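Local coordinates for protein glycosyltransferase (Streptomyces viridochromogenes, PDB 2IUY) that probably transfers a sugar from a nucleotide donor as a retaining family GT4 glycosyltransferase involved in the biosynthesis of the antibiotic avilamycin A, at residues I279-V283 with G284-G288. Residues are numbered along the deposited sequence; the frame is centred on the assembly and turned at random.
Sequences IVPSV and GEVVG
Val280 and Pro281 pack against Val286 in a local apolar contact where the chain leaves helix 276-279 and turns into strand 284-286, the edge strand of a six-stranded parallel sheet in this GT-B enzyme. Val286 presents a single methyl, CG2, to both partners: it lies 4.0 Å from Val280 CB and 4.0 Å from Pro281 CG, at the CG-CD side of the ring. With CG1 anti to the backbone N (chi1 175°), Val280 sends that methyl across to the strand backbone, 3.5 Å from Glu285 O. The turn is drawn in by a backbone hydrogen bond from Val283 N to Val280 O (2.9 Å), and Gly284 N comes near this carbonyl, although at an angle too poor for a hydrogen bond. Gly284 suits the bend because its backbone angles (phi 164°, psi -136°) would push a CB into the Val283 carbonyl oxygen. The Glu285 side chain leaves its backbone away from the loop, and OE2 is hydrogen-bonded to Thr301 OG1. Backbone hydrogen bonds of Val283, Glu285 and Val287 with Val268 and Gly270 join the chain to strand 268-270, while Val280 and Val283 rest on helix 256-263, which carries UDP-binding residues, and Val283 also meets helix 308-319.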
loop_
_atom_site.group_PDB
_atom_site.type_symbol
_atom_site.label_atom_id
_atom_site.label_comp_id
_atom_site.label_asym_id
_atom_site.label_seq_id
_atom_site.Cartn_x
_atom_site.Cartn_y
_atom_site.Cartn_z
ATOM N N ILE A 279 -11.652 -1.641 5.253
ATOM C CA ILE A 279 -11.183 -0.257 5.230
ATOM C C ILE A 279 -11.988 0.701 4.397
ATOM O O ILE A 279 -12.076 1.868 4.742
ATOM C CB ILE A 279 -9.654 -0.140 4.877
ATOM C CG1 ILE A 279 -9.305 -0.773 3.497
ATOM C CG2 ILE A 279 -8.833 -0.835 5.937
ATOM C CD1 ILE A 279 -7.792 -0.494 3.127
ATOM N N VAL A 280 -12.567 0.214 3.305
ATOM C CA VAL A 280 -13.366 1.060 2.401
ATOM C C VAL A 280 -14.575 1.723 3.076
ATOM O O VAL A 280 -14.765 2.928 2.892
ATOM C CB VAL A 280 -13.754 0.347 1.092
ATOM C CG1 VAL A 280 -14.702 1.221 0.223
ATOM C CG2 VAL A 280 -12.436 -0.007 0.304
ATOM N N PRO A 281 -15.334 0.971 3.913
ATOM C CA PRO A 281 -16.524 1.587 4.532
ATOM C C PRO A 281 -16.154 2.764 5.446
ATOM O O PRO A 281 -16.959 3.669 5.644
ATOM C CB PRO A 281 -17.139 0.447 5.353
ATOM C CG PRO A 281 -16.613 -0.824 4.682
ATOM C CD PRO A 281 -15.191 -0.433 4.339
ATOM N N SER A 282 -14.939 2.779 5.958
ATOM C CA SER A 282 -14.514 3.895 6.812
ATOM C C SER A 282 -14.380 5.198 6.041
ATOM O O SER A 282 -14.398 6.269 6.637
ATOM C CB SER A 282 -13.171 3.577 7.481
ATOM O OG SER A 282 -13.296 2.482 8.345
ATOM N N VAL A 283 -14.189 5.103 4.726
ATOM C CA VAL A 283 -13.911 6.268 3.875
ATOM C C VAL A 283 -14.741 6.286 2.556
ATOM O O VAL A 283 -14.371 6.920 1.565
ATOM C CB VAL A 283 -12.378 6.374 3.610
ATOM C CG1 VAL A 283 -11.592 6.535 4.958
ATOM C CG2 VAL A 283 -11.855 5.150 2.799
ATOM N N GLY A 284 -15.830 5.530 2.524
ATOM C CA GLY A 284 -16.664 5.472 1.326
ATOM C C GLY A 284 -17.594 4.286 1.385
ATOM O O GLY A 284 -18.180 3.999 2.419
ATOM N N GLU A 285 -17.713 3.563 0.288
ATOM C CA GLU A 285 -18.746 2.554 0.168
ATOM C C GLU A 285 -18.236 1.381 -0.658
ATOM O O GLU A 285 -17.607 1.558 -1.733
ATOM C CB GLU A 285 -19.994 3.179 -0.533
ATOM C CG GLU A 285 -21.226 2.218 -0.615
ATOM C CD GLU A 285 -22.491 2.885 -1.154
ATOM O OE1 GLU A 285 -22.841 3.990 -0.668
ATOM O OE2 GLU A 285 -23.157 2.286 -2.039
ATOM N N VAL A 286 -18.604 0.194 -0.190
ATOM C CA VAL A 286 -18.386 -1.074 -0.875
ATOM C C VAL A 286 -19.487 -1.340 -1.921
ATOM O O VAL A 286 -20.673 -1.086 -1.687
ATOM C CB VAL A 286 -18.243 -2.244 0.145
ATOM C CG1 VAL A 286 -18.243 -3.631 -0.547
ATOM C CG2 VAL A 286 -16.938 -2.086 0.928
ATOM N N VAL A 287 -19.065 -1.807 -3.084
ATOM C CA VAL A 287 -19.988 -2.273 -4.103
ATOM C C VAL A 287 -19.654 -3.717 -4.524
ATOM O O VAL A 287 -18.600 -4.280 -4.159
ATOM C CB VAL A 287 -20.037 -1.292 -5.311
ATOM C CG1 VAL A 287 -20.446 0.149 -4.840
ATOM C CG2 VAL A 287 -18.684 -1.243 -6.088
ATOM N N GLY A 288 -20.562 -4.309 -5.290
ATOM C CA GLY A 288 -20.347 -5.606 -5.839
ATOM C C GLY A 288 -19.226 -5.812 -6.838
ATOM O O GLY A 288 -18.689 -4.856 -7.470
#